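Local coordinates for AlyQ (Persicobacter sp. CCB-QB2, PDB 7D2A), which binds uronic acids of alginate through its family 32 carbohydrate-binding module, here holding a 4,5-unsaturated sugar, at residues Asp10-Thr15 and Thr46-Ser51; Asn39-Tyr44 and Thr114-Ser119; Val58-Tyr63 and Asn124-Val129; Phe72-Gly77 and Thr84-Gly89. One frame throughout, in Å; residues are numbered along the deposited sequence.

Contact 1: residues Asp10-Thr15 and Thr46-Ser51; sequences DIVAVT and TFDLGS
Thr-15 and Thr-46 exchange two backbone hydrogen bonds, half of the four that join Asp-10 to Thr-15 with Thr-46 to Ser-51. This is an antiparallel edge pairing in the five-stranded sheet of this F5/8 type C (discoidin-like) domain. The bond from Thr-46 N to Thr-15 O is 2.8 Å and almost straight, at 176°. Asp-48 N gives to Ala-13 O, and Val-12 N reaches Asp-48 O at 2.8 Å.

Apolar contacts lie on the Phe-47 side. Val-14 runs beside Phe-47, with CG1 3.6 Å from Phe-47 CE1. Ile-11 CD1 reaches Phe-47 CD1 obliquely at 4.0 Å. Ile-131 and Val-129 of strand 123-133 also pack on Phe-47.

The polar groups lie on the other side. Asp-48 has CG anti to its N (chi1 -176°), which sets the carboxylate against Val-12 CG2. Gly-50 N meets Asp-48 OD1 at 2.7 Å from above the carboxylate plane, an Asx turn. The same oxygen forms a salt bridge with Arg-109. An alanine here is likely to leave Arg-109 without its mate and the turn at Gly-50 less fixed.

Water mediates at both ends. One water gives to Asp-10 O and Leu-49 O; another bridges Thr-15 OG1 and Thr-46 OG1, the latter also held by Arg-112. The contact is thus apolar towards strand 123-133 and polar on its other face, where a buried carboxylate oxygen takes both a backbone N-H and an arginine.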
loop_
_atom_site.group_PDB
_atom_site.type_symbol
_atom_site.label_atom_id
_atom_site.label_comp_id
_atom_site.label_asym_id
_atom_site.label_seq_id
_atom_site.Cartn_x
_atom_site.Cartn_y
_atom_site.Cartn_z
ATOM N N ASP A 10 -14.035 0.481 2.828
ATOM C CA ASP A 10 -13.447 0.675 4.163
ATOM C C ASP A 10 -12.275 -0.280 4.375
ATOM O O ASP A 10 -12.344 -1.448 3.913
ATOM C CB ASP A 10 -14.445 0.388 5.279
ATOM C CG ASP A 10 -15.294 1.565 5.697
ATOM O OD1 ASP A 10 -15.308 2.597 5.025
ATOM O OD2 ASP A 10 -15.931 1.372 6.767
ATOM N N ILE A 11 -11.277 0.205 5.081
ATOM C CA ILE A 11 -10.155 -0.639 5.553
ATOM C C ILE A 11 -10.327 -0.786 7.073
ATOM O O ILE A 11 -10.172 0.234 7.803
ATOM C CB ILE A 11 -8.786 -0.064 5.137
ATOM C CG1 ILE A 11 -8.660 -0.041 3.606
ATOM C CG2 ILE A 11 -7.680 -0.870 5.823
ATOM C CD1 ILE A 11 -7.437 0.697 3.081
ATOM N N VAL A 12 -10.706 -1.985 7.524
ATOM C CA VAL A 12 -11.151 -2.197 8.934
ATOM C C VAL A 12 -9.963 -2.391 9.866
ATOM O O VAL A 12 -10.154 -2.278 11.102
ATOM C CB VAL A 12 -12.159 -3.344 9.059
ATOM C CG1 VAL A 12 -13.297 -3.132 8.070
ATOM C CG2 VAL A 12 -11.526 -4.719 8.902
ATOM N N ALA A 13 -8.789 -2.729 9.349
ATOM C CA ALA A 13 -7.586 -3.013 10.148
ATOM C C ALA A 13 -6.387 -2.919 9.203
ATOM O O ALA A 13 -6.517 -3.221 7.992
ATOM C CB ALA A 13 -7.714 -4.384 10.769
ATOM N N VAL A 14 -5.254 -2.513 9.747
ATOM C CA VAL A 14 -3.946 -2.486 9.064
ATOM C C VAL A 14 -2.909 -3.077 10.006
ATOM O O VAL A 14 -2.912 -2.767 11.203
ATOM C CB VAL A 14 -3.526 -1.062 8.630
ATOM C CG1 VAL A 14 -2.364 -1.068 7.669
ATOM C CG2 VAL A 14 -4.661 -0.259 8.049
ATOM N N THR A 15 -2.091 -3.955 9.485
ATOM C CA THR A 15 -0.916 -4.492 10.197
ATOM C C THR A 15 0.309 -4.259 9.338
ATOM O O THR A 15 0.185 -3.998 8.117
ATOM C CB THR A 15 -1.096 -5.973 10.514
ATOM O OG1 THR A 15 -1.113 -6.691 9.285
ATOM C CG2 THR A 15 -2.328 -6.231 11.350
ATOM N N THR A 46 -0.257 -4.658 5.386
ATOM C CA THR A 46 -1.411 -5.487 4.988
ATOM C C THR A 46 -2.700 -4.821 5.416
ATOM O O THR A 46 -2.916 -4.579 6.632
ATOM C CB THR A 46 -1.331 -6.916 5.545
ATOM O OG1 THR A 46 -0.013 -7.411 5.281
ATOM C CG2 THR A 46 -2.383 -7.787 4.889
ATOM N N PHE A 47 -3.585 -4.567 4.462
ATOM C CA PHE A 47 -4.889 -3.907 4.636
ATOM C C PHE A 47 -5.980 -4.948 4.624
ATOM O O PHE A 47 -5.971 -5.823 3.744
ATOM C CB PHE A 47 -5.122 -2.907 3.509
ATOM C CG PHE A 47 -4.006 -1.931 3.444
ATOM C CD1 PHE A 47 -3.975 -0.822 4.289
ATOM C CD2 PHE A 47 -2.924 -2.153 2.625
ATOM C CE1 PHE A 47 -2.878 0.019 4.257
ATOM C CE2 PHE A 47 -1.830 -1.294 2.605
ATOM C CZ PHE A 47 -1.815 -0.230 3.448
ATOM N N ASP A 48 -6.890 -4.884 5.597
ATOM C CA ASP A 48 -8.003 -5.836 5.753
ATOM C C ASP A 48 -9.300 -5.113 5.371
ATOM O O ASP A 48 -9.638 -4.122 6.054
ATOM C CB ASP A 48 -8.020 -6.340 7.186
ATOM C CG ASP A 48 -9.046 -7.399 7.491
ATOM O OD1 ASP A 48 -9.834 -7.782 6.589
ATOM O OD2 ASP A 48 -8.988 -7.876 8.632
ATOM N N LEU A 49 -10.052 -5.686 4.430
ATOM C CA LEU A 49 -11.356 -5.117 4.035
ATOM C C LEU A 49 -12.480 -5.664 4.907
ATOM O O LEU A 49 -13.660 -5.166 4.740
ATOM C CB LEU A 49 -11.641 -5.382 2.561
ATOM C CG LEU A 49 -10.604 -4.847 1.578
ATOM C CD1 LEU A 49 -11.046 -5.110 0.128
ATOM C CD2 LEU A 49 -10.315 -3.362 1.783
ATOM N N GLY A 50 -12.184 -6.695 5.710
ATOM C CA GLY A 50 -13.170 -7.260 6.661
ATOM C C GLY A 50 -13.887 -8.455 6.050
ATOM O O GLY A 50 -14.323 -9.322 6.787
ATOM N N SER A 51 -13.996 -8.521 4.733
ATOM C CA SER A 51 -14.610 -9.652 4.019
ATOM C C SER A 51 -14.121 -9.554 2.582
ATOM O O SER A 51 -13.471 -8.558 2.253
ATOM C CB SER A 51 -16.114 -9.607 4.096
ATOM O OG SER A 51 -16.603 -8.402 3.549
HETATM O O HOH W 1 -14.470 -3.048 3.327
HETATM O O HOH W 2 1.228 -7.175 7.708
#

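Contact 2: residues Asn39-Tyr44 and Thr114-Ser119; sequences NGSGQY and TGFGNS
Ser-41 turns OG anti to its backbone N (chi1 172°), and this brings OG to Phe-116, whose own CG is anti to its carbonyl carbon (chi1 -58°). The oxygen meets the ring at its edge, in the ring plane, with Ser-41 OG 3.4 Å from Phe-116 CD1.

The motif is a type II beta turn, Gly-40 to Gln-43, leading into strand 43-49 of the five-stranded antiparallel sheet. Gly-42 is the glycine of the turn: it is the third residue and has the positive phi that a type II turn needs there. Gly-40, the first residue, also has backbone angles that call for glycine, since a CB would strike the preceding carbonyl oxygen. Two backbone hydrogen bonds tie the turn to strand 110-118. Gly-42 N gives to Gly-115 O at 2.7 Å. Gly-115 N gives to Gln-43 O at 2.9 Å.

In the one of two Gln-43 conformers described here, NE2 reaches back to Asn-39 O and OE1 bonds to Ser-17 OG. The Tyr-44 ring makes a cation-pi contact with Arg-112. Tyr-44 and Thr-114 form the next pair along the strands, with Thr-114 OG1 3.6 Å from Tyr-44 CB.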
loop_
_atom_site.group_PDB
_atom_site.type_symbol
_atom_site.label_atom_id
_atom_site.label_comp_id
_atom_site.label_asym_id
_atom_site.label_seq_id
_atom_site.Cartn_x
_atom_site.Cartn_y
_atom_site.Cartn_z
ATOM N N ASN A 39 11.921 0.122 7.587
ATOM C CA ASN A 39 13.205 0.186 6.885
ATOM C C ASN A 39 13.548 -1.192 6.333
ATOM O O ASN A 39 13.432 -2.194 7.087
ATOM C CB ASN A 39 14.309 0.706 7.795
ATOM C CG ASN A 39 15.555 1.068 7.014
ATOM O OD1 ASN A 39 15.540 1.335 5.810
ATOM N ND2 ASN A 39 16.667 1.047 7.728
ATOM N N GLY A 40 13.942 -1.214 5.064
ATOM C CA GLY A 40 14.520 -2.407 4.441
ATOM C C GLY A 40 13.666 -2.999 3.352
ATOM O O GLY A 40 12.420 -3.006 3.428
ATOM N N SER A 41 14.323 -3.510 2.332
ATOM C CA SER A 41 13.663 -4.166 1.191
ATOM C C SER A 41 12.952 -5.420 1.696
ATOM O O SER A 41 13.551 -6.180 2.496
ATOM C CB SER A 41 14.650 -4.429 0.101
ATOM O OG SER A 41 14.042 -5.215 -0.881
ATOM N N GLY A 42 11.665 -5.559 1.371
ATOM C CA GLY A 42 10.848 -6.720 1.728
ATOM C C GLY A 42 9.892 -6.457 2.882
ATOM O O GLY A 42 9.107 -7.389 3.227
ATOM N N GLN A 43 9.967 -5.299 3.528
ATOM C CA GLN A 43 8.978 -4.887 4.558
ATOM C C GLN A 43 7.611 -4.800 3.878
ATOM O O GLN A 43 7.583 -4.506 2.691
ATOM C CB GLN A 43 9.324 -3.539 5.183
ATOM C CG GLN A 43 10.649 -3.503 5.946
ATOM C CD GLN A 43 10.582 -4.091 7.339
ATOM O OE1 GLN A 43 9.688 -4.846 7.705
ATOM N NE2 GLN A 43 11.592 -3.796 8.144
ATOM N N TYR A 44 6.538 -4.983 4.612
ATOM C CA TYR A 44 5.187 -4.942 3.998
ATOM C C TYR A 44 4.141 -4.470 4.969
ATOM O O TYR A 44 4.333 -4.476 6.184
ATOM C CB TYR A 44 4.819 -6.316 3.449
ATOM C CG TYR A 44 4.921 -7.467 4.401
ATOM C CD1 TYR A 44 3.954 -7.712 5.348
ATOM C CD2 TYR A 44 5.994 -8.347 4.306
ATOM C CE1 TYR A 44 4.019 -8.834 6.164
ATOM C CE2 TYR A 44 6.048 -9.481 5.098
ATOM C CZ TYR A 44 5.068 -9.726 6.037
ATOM O OH TYR A 44 5.179 -10.819 6.863
ATOM N N THR A 114 4.204 -4.662 -0.528
ATOM C CA THR A 114 5.589 -5.006 -0.157
ATOM C C THR A 114 6.487 -3.949 -0.765
ATOM O O THR A 114 6.362 -3.651 -1.941
ATOM C CB THR A 114 5.976 -6.426 -0.597
ATOM O OG1 THR A 114 5.089 -7.376 -0.021
ATOM C CG2 THR A 114 7.397 -6.713 -0.190
ATOM N N GLY A 115 7.348 -3.336 0.062
ATOM C CA GLY A 115 8.265 -2.308 -0.416
ATOM C C GLY A 115 9.679 -2.799 -0.565
ATOM O O GLY A 115 10.091 -3.675 0.269
ATOM N N PHE A 116 10.389 -2.211 -1.532
ATOM C CA PHE A 116 11.779 -2.610 -1.891
ATOM C C PHE A 116 12.724 -1.448 -1.694
ATOM O O PHE A 116 13.772 -1.395 -2.358
ATOM C CB PHE A 116 11.821 -3.214 -3.290
ATOM C CG PHE A 116 10.905 -4.397 -3.381
ATOM C CD1 PHE A 116 11.174 -5.525 -2.639
ATOM C CD2 PHE A 116 9.762 -4.360 -4.155
ATOM C CE1 PHE A 116 10.313 -6.611 -2.668
ATOM C CE2 PHE A 116 8.901 -5.444 -4.185
ATOM C CZ PHE A 116 9.180 -6.571 -3.431
ATOM N N GLY A 117 12.392 -0.517 -0.808
ATOM C CA GLY A 117 13.160 0.720 -0.633
ATOM C C GLY A 117 12.974 1.660 -1.790
ATOM O O GLY A 117 12.133 1.408 -2.680
ATOM N N ASN A 118 13.777 2.707 -1.844
ATOM C CA ASN A 118 13.504 3.820 -2.756
ATOM C C ASN A 118 14.836 4.341 -3.297
ATOM O O ASN A 118 15.905 3.815 -2.909
ATOM C CB ASN A 118 12.689 4.877 -2.023
ATOM C CG ASN A 118 13.435 5.548 -0.877
ATOM O OD1 ASN A 118 14.300 6.385 -1.121
ATOM N ND2 ASN A 118 13.097 5.255 0.370
ATOM N N SER A 119 14.758 5.354 -4.117
ATOM C CA SER A 119 15.916 5.836 -4.913
ATOM C C SER A 119 16.833 6.666 -4.012
ATOM O O SER A 119 17.988 6.949 -4.473
ATOM C CB SER A 119 15.402 6.594 -6.099
ATOM O OG SER A 119 14.578 7.654 -5.672
#

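Contact 3: residues Val58-Tyr63 and Asn124-Val129; sequences VKAAWY and NSITEV. With CA (calcium ion), chain C; MAW (4-deoxy-alpha-L-erythro-hex-4-enopyranuronic acid), chain B.
Trp-62 and Ile-126 lie side by side and point the same way from a non-hydrogen-bonded antiparallel pair. From CB, Trp-62 carries CG anti to its carbonyl carbon (chi1 -64°), which lays the six-membered ring along Ile-126. CE3 meets Ser-125 O and Ile-126 CG1. CZ3 is closest, 3.5 Å from Ile-126 CG1, and CH2 reaches Ile-126 CD1. On the other side of the indole, NE1 bonds to Tyr-101. An alanine in its place would probably open a gap beside Ile-126 and leave Tyr-101 without its indole partner.

A classic beta bulge follows, with Thr-127 and Glu-128 both facing Ala-61. Thr-127 N gives to Ala-61 O at 2.7 Å; Glu-128 N makes a weak bond to the same oxygen. The bulge residues bind calcium through Thr-127 O and Glu-128 OE2, each at 2.4 Å, and Asn-26, Asp-29, Asn-31 and Thr-34 complete the site.

Ser-125 OG gives a 2.6 Å hydrogen bond to O6B of the unsaturated uronic acid, and Tyr-63 CD2 lies 3.5 Å from that oxygen. Arg-35 and Arg-68 also bond the sugar. The contact joins strands 52-62 and 123-133, and Ile-113 of strand 110-118 in the other sheet packs on Ile-126 and Val-129.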
loop_
_atom_site.group_PDB
_atom_site.type_symbol
_atom_site.label_atom_id
_atom_site.label_comp_id
_atom_site.label_asym_id
_atom_site.label_seq_id
_atom_site.Cartn_x
_atom_site.Cartn_y
_atom_site.Cartn_z
ATOM N N VAL A 58 -5.594 -0.146 -6.370
ATOM C CA VAL A 58 -5.015 0.270 -5.086
ATOM C C VAL A 58 -4.372 1.608 -5.361
ATOM O O VAL A 58 -3.587 1.699 -6.274
ATOM C CB VAL A 58 -4.031 -0.752 -4.512
ATOM C CG1 VAL A 58 -3.296 -0.171 -3.337
ATOM C CG2 VAL A 58 -4.705 -2.059 -4.206
ATOM N N LYS A 59 -4.686 2.588 -4.541
ATOM C CA LYS A 59 -3.990 3.884 -4.614
ATOM C C LYS A 59 -3.095 4.016 -3.392
ATOM O O LYS A 59 -3.474 3.681 -2.247
ATOM C CB LYS A 59 -4.942 5.080 -4.652
ATOM C CG LYS A 59 -5.974 5.078 -5.763
ATOM C CD LYS A 59 -6.809 6.360 -5.786
ATOM C CE LYS A 59 -7.795 6.371 -6.928
ATOM N NZ LYS A 59 -8.190 7.759 -7.242
ATOM N N ALA A 60 -1.882 4.493 -3.628
ATOM C CA ALA A 60 -0.946 4.813 -2.523
ATOM C C ALA A 60 -0.332 6.177 -2.763
ATOM O O ALA A 60 0.036 6.517 -3.908
ATOM C CB ALA A 60 0.124 3.762 -2.344
ATOM N N ALA A 61 -0.266 6.936 -1.691
ATOM C CA ALA A 61 0.497 8.198 -1.615
ATOM C C ALA A 61 1.786 7.911 -0.882
ATOM O O ALA A 61 1.774 7.335 0.218
ATOM C CB ALA A 61 -0.322 9.278 -0.943
ATOM N N TRP A 62 2.885 8.354 -1.465
ATOM C CA TRP A 62 4.243 8.059 -0.980
ATOM C C TRP A 62 4.853 9.240 -0.233
ATOM O O TRP A 62 4.679 10.393 -0.639
ATOM C CB TRP A 62 5.108 7.661 -2.157
ATOM C CG TRP A 62 4.640 6.393 -2.786
ATOM C CD1 TRP A 62 3.791 6.298 -3.847
ATOM C CD2 TRP A 62 5.008 5.062 -2.419
ATOM N NE1 TRP A 62 3.534 4.984 -4.117
ATOM C CE2 TRP A 62 4.286 4.192 -3.281
ATOM C CE3 TRP A 62 5.842 4.526 -1.429
ATOM C CZ2 TRP A 62 4.420 2.800 -3.169
ATOM C CZ3 TRP A 62 5.946 3.164 -1.311
ATOM C CH2 TRP A 62 5.228 2.316 -2.166
ATOM N N TYR A 63 5.530 8.924 0.858
ATOM C CA TYR A 63 6.275 9.963 1.618
ATOM C C TYR A 63 7.371 10.503 0.714
ATOM O O TYR A 63 8.067 9.699 0.086
ATOM C CB TYR A 63 6.908 9.345 2.856
ATOM C CG TYR A 63 7.718 10.279 3.714
ATOM C CD1 TYR A 63 7.129 11.360 4.348
ATOM C CD2 TYR A 63 9.062 10.031 3.909
ATOM C CE1 TYR A 63 7.864 12.172 5.187
ATOM C CE2 TYR A 63 9.800 10.834 4.764
ATOM C CZ TYR A 63 9.203 11.907 5.378
ATOM O OH TYR A 63 9.992 12.692 6.185
ATOM N N ASN A 124 10.745 2.338 3.436
ATOM C CA ASN A 124 9.417 2.247 2.787
ATOM C C ASN A 124 8.476 3.102 3.618
ATOM O O ASN A 124 8.215 2.802 4.785
ATOM C CB ASN A 124 8.900 0.816 2.766
ATOM C CG ASN A 124 9.944 -0.121 2.223
ATOM O OD1 ASN A 124 10.132 -0.140 1.011
ATOM N ND2 ASN A 124 10.642 -0.829 3.129
ATOM N N SER A 125 8.009 4.201 3.003
ATOM C CA SER A 125 7.205 5.179 3.756
ATOM C C SER A 125 6.007 5.591 2.902
ATOM O O SER A 125 6.191 6.203 1.840
ATOM C CB SER A 125 8.079 6.394 4.129
ATOM O OG SER A 125 9.093 5.961 5.077
ATOM N N ILE A 126 4.821 5.319 3.403
ATOM C CA ILE A 126 3.535 5.484 2.700
ATOM C C ILE A 126 2.662 6.395 3.544
ATOM O O ILE A 126 2.463 6.086 4.725
ATOM C CB ILE A 126 2.876 4.130 2.376
ATOM C CG1 ILE A 126 3.828 3.274 1.511
ATOM C CG2 ILE A 126 1.529 4.362 1.734
ATOM C CD1 ILE A 126 3.304 1.874 1.239
ATOM N N THR A 127 2.113 7.478 2.937
ATOM C CA THR A 127 1.275 8.392 3.729
ATOM C C THR A 127 -0.202 8.009 3.712
ATOM O O THR A 127 -0.893 8.219 4.734
ATOM C CB THR A 127 1.478 9.830 3.248
ATOM O OG1 THR A 127 1.055 9.880 1.891
ATOM C CG2 THR A 127 2.907 10.290 3.376
ATOM N N GLU A 128 -0.710 7.447 2.631
ATOM C CA GLU A 128 -2.147 7.118 2.500
ATOM C C GLU A 128 -2.289 5.920 1.591
ATOM O O GLU A 128 -1.539 5.894 0.563
ATOM C CB GLU A 128 -2.915 8.324 1.955
ATOM C CG GLU A 128 -3.119 9.440 2.976
ATOM C CD GLU A 128 -4.009 9.006 4.130
ATOM O OE1 GLU A 128 -5.220 8.741 3.851
ATOM O OE2 GLU A 128 -3.565 8.943 5.321
ATOM N N VAL A 129 -3.254 5.057 1.866
ATOM C CA VAL A 129 -3.675 3.993 0.929
ATOM C C VAL A 129 -5.183 3.985 0.847
ATOM O O VAL A 129 -5.841 4.141 1.914
ATOM C CB VAL A 129 -3.120 2.634 1.375
ATOM C CG1 VAL A 129 -3.711 1.483 0.538
ATOM C CG2 VAL A 129 -1.625 2.579 1.262
HETATM CA CA CA C . -1.650 9.394 6.637
HETATM C C1 MAW B . 14.027 7.938 8.105
HETATM C C2 MAW B . 12.976 8.139 9.122
HETATM O O2 MAW B . 12.475 9.505 9.186
HETATM C C3 MAW B . 11.830 7.154 8.759
HETATM O O3 MAW B . 10.642 7.469 9.460
HETATM C C4 MAW B . 11.590 7.203 7.241
HETATM C C5 MAW B . 12.372 7.840 6.404
HETATM O O5 MAW B . 13.578 8.508 6.864
HETATM C C6 MAW B . 12.180 7.900 4.984
HETATM O O6A MAW B . 13.061 8.511 4.300
HETATM O O6B MAW B . 11.184 7.311 4.414
HETATM O O HOH W 3 2.395 11.743 0.163
#

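Contact 4: residues Phe72-Gly77 and Thr84-Gly89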
loop_
_atom_site.group_PDB
_atom_site.type_symbol
_atom_site.label_atom_id
_atom_site.label_comp_id
_atom_site.label_asym_id
_atom_site.label_seq_id
_atom_site.Cartn_x
_atom_site.Cartn_y
_atom_site.Cartn_z
ATOM N N PHE A 72 7.859 -1.441 -5.274
ATOM C CA PHE A 72 6.829 -2.155 -4.496
ATOM C C PHE A 72 6.138 -3.212 -5.350
ATOM O O PHE A 72 6.288 -3.267 -6.552
ATOM C CB PHE A 72 5.793 -1.165 -3.943
ATOM C CG PHE A 72 4.902 -0.598 -5.002
ATOM C CD1 PHE A 72 5.292 0.489 -5.771
ATOM C CD2 PHE A 72 3.664 -1.173 -5.256
ATOM C CE1 PHE A 72 4.473 1.001 -6.769
ATOM C CE2 PHE A 72 2.869 -0.692 -6.277
ATOM C CZ PHE A 72 3.277 0.370 -7.050
ATOM N N SER A 73 5.409 -4.073 -4.682
ATOM C CA SER A 73 4.510 -5.038 -5.310
ATOM C C SER A 73 3.256 -5.082 -4.449
ATOM O O SER A 73 3.308 -4.788 -3.232
ATOM C CB SER A 73 5.160 -6.348 -5.549
ATOM O OG SER A 73 5.468 -6.970 -4.355
ATOM N N ILE A 74 2.158 -5.455 -5.078
ATOM C CA ILE A 74 0.853 -5.624 -4.410
ATOM C C ILE A 74 0.467 -7.091 -4.527
ATOM O O ILE A 74 0.472 -7.621 -5.677
ATOM C CB ILE A 74 -0.195 -4.689 -5.034
ATOM C CG1 ILE A 74 0.272 -3.224 -5.053
ATOM C CG2 ILE A 74 -1.547 -4.865 -4.357
ATOM C CD1 ILE A 74 -0.657 -2.291 -5.785
ATOM N N SER A 75 0.061 -7.667 -3.436
ATOM C CA SER A 75 -0.449 -9.058 -3.409
ATOM C C SER A 75 -1.776 -9.069 -2.698
ATOM O O SER A 75 -2.057 -8.206 -1.843
ATOM C CB SER A 75 0.544 -10.020 -2.814
ATOM O OG SER A 75 0.889 -9.728 -1.456
ATOM N N LEU A 76 -2.644 -9.982 -3.066
ATOM C CA LEU A 76 -3.952 -10.015 -2.397
ATOM C C LEU A 76 -4.497 -11.433 -2.299
ATOM O O LEU A 76 -3.943 -12.401 -2.853
ATOM C CB LEU A 76 -4.910 -9.051 -3.095
ATOM C CG LEU A 76 -5.022 -9.152 -4.614
ATOM C CD1 LEU A 76 -5.501 -10.517 -5.031
ATOM C CD2 LEU A 76 -5.959 -8.060 -5.157
ATOM N N GLY A 77 -5.583 -11.541 -1.573
ATOM C CA GLY A 77 -6.268 -12.837 -1.482
ATOM C C GLY A 77 -7.021 -12.950 -0.181
ATOM O O GLY A 77 -7.305 -11.934 0.432
ATOM N N THR A 84 -1.506 -13.648 -3.557
ATOM C CA THR A 84 -1.107 -13.697 -4.957
ATOM C C THR A 84 -0.652 -12.305 -5.362
ATOM O O THR A 84 -1.430 -11.370 -5.160
ATOM C CB THR A 84 -2.275 -14.215 -5.810
ATOM O OG1 THR A 84 -2.548 -15.526 -5.272
ATOM C CG2 THR A 84 -1.912 -14.243 -7.260
ATOM N N GLU A 85 0.469 -12.199 -6.087
ATOM C CA GLU A 85 0.970 -10.906 -6.591
ATOM C C GLU A 85 0.120 -10.469 -7.798
ATOM O O GLU A 85 0.012 -11.204 -8.779
ATOM C CB GLU A 85 2.463 -10.949 -6.938
ATOM C CG GLU A 85 2.985 -9.593 -7.321
ATOM C CD GLU A 85 4.487 -9.580 -7.537
ATOM O OE1 GLU A 85 5.220 -9.978 -6.589
ATOM O OE2 GLU A 85 4.864 -9.328 -8.660
ATOM N N VAL A 86 -0.434 -9.265 -7.754
ATOM C CA VAL A 86 -1.247 -8.700 -8.849
ATOM C C VAL A 86 -0.609 -7.489 -9.534
ATOM O O VAL A 86 -1.149 -7.085 -10.544
ATOM C CB VAL A 86 -2.679 -8.389 -8.364
ATOM C CG1 VAL A 86 -3.408 -9.653 -7.944
ATOM C CG2 VAL A 86 -2.710 -7.373 -7.212
ATOM N N TYR A 87 0.419 -6.905 -8.944
ATOM C CA TYR A 87 1.047 -5.677 -9.450
ATOM C C TYR A 87 2.473 -5.604 -8.927
ATOM O O TYR A 87 2.758 -6.023 -7.788
ATOM C CB TYR A 87 0.297 -4.424 -8.975
ATOM C CG TYR A 87 0.605 -3.188 -9.783
ATOM C CD1 TYR A 87 1.677 -2.384 -9.455
ATOM C CD2 TYR A 87 -0.226 -2.757 -10.815
ATOM C CE1 TYR A 87 1.971 -1.237 -10.167
ATOM C CE2 TYR A 87 0.050 -1.601 -11.542
ATOM C CZ TYR A 87 1.182 -0.855 -11.231
ATOM O OH TYR A 87 1.497 0.294 -11.903
ATOM N N SER A 88 3.355 -5.131 -9.757
ATOM C CA SER A 88 4.746 -4.856 -9.345
ATOM C C SER A 88 5.215 -3.637 -10.117
ATOM O O SER A 88 4.974 -3.525 -11.367
ATOM C CB SER A 88 5.589 -6.053 -9.596
ATOM O OG SER A 88 6.904 -5.793 -9.159
ATOM N N GLY A 89 5.841 -2.687 -9.441
ATOM C CA GLY A 89 6.319 -1.508 -10.156
ATOM C C GLY A 89 7.103 -0.598 -9.249
ATOM O O GLY A 89 7.621 -1.037 -8.205
HETATM O O HOH W 4 7.385 -8.838 -5.767
HETATM O O HOH W 5 3.726 -8.989 -3.806
HETATM O O HOH W 6 -4.110 -15.542 -3.192
#
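A beta hairpin, strands 70-77 and 84-90, holds this contact at one margin of the five-stranded antiparallel sheet. Phe-72 and Gly-89 exchange two backbone hydrogen bonds, and Leu-76 and Thr-84 exchange two more. Between them sits a classic beta bulge. Val-86 and Tyr-87 both face Ile-74, and Ile-74 O takes Val-86 N at 2.8 Å and Tyr-87 N only weakly. Ile-74 N in turn gives to Tyr-87 O.

The apolar face carries Phe-72, Ile-74, Leu-76 and Tyr-87, with Thr-84 at its end. The Phe-72 and Tyr-87 rings lie almost parallel, planes at 8°, side by side without overlap, with Phe-72 CZ 3.7 Å from Tyr-87 CE1. Phe-72 has CG between its backbone N and carbonyl carbon (chi1 71°), which brings the ring back across the strand pair towards Gly-89. Ile-74 CD1 touches Tyr-87 CB at 4.0 Å. The Leu-76 and Val-86 side chains cross at about a right angle, with Leu-76 CD1 3.7 Å from Val-86 CG1.

The opposite face is polar. Two waters join Ser-73 OG to Glu-85 OE1; one bonds OE1 at 2.6 Å, the other only weakly. At the turn end of the hairpin, a water gives to Leu-76 O and accepts from Thr-84 OG1.

Strand 110-118 pairs with strand 70-77 on the side away from 84-90. On the apolar face, Tyr-101 of strand 99-103 meets both rings, Trp-62 meets Phe-72, and Phe-103 touches Leu-76 and Val-86.

Contact 3 is the buried one, its centre about 6 Å from the centre of the chain; contacts 1, 2 and 4 are partly buried, their centres 10 to 11 Å from it. Those three belong to the five-stranded sheet. Contacts 1 and 2 share strand 43-49, and contact 4 pairs the strand next to 110-118 with the edge strand 84-90. Contact 3 lies in the other sheet and meets all three: Val-129 packs on Phe-47, Asn-124 bonds to Gly-40 and Gly-117, and Trp-62 packs on Phe-72. Waters bridge the strands of contacts 1, 3 and 4. Contact 2 is largely backbone and glycine. Contact 3 alone binds calcium and sugar directly.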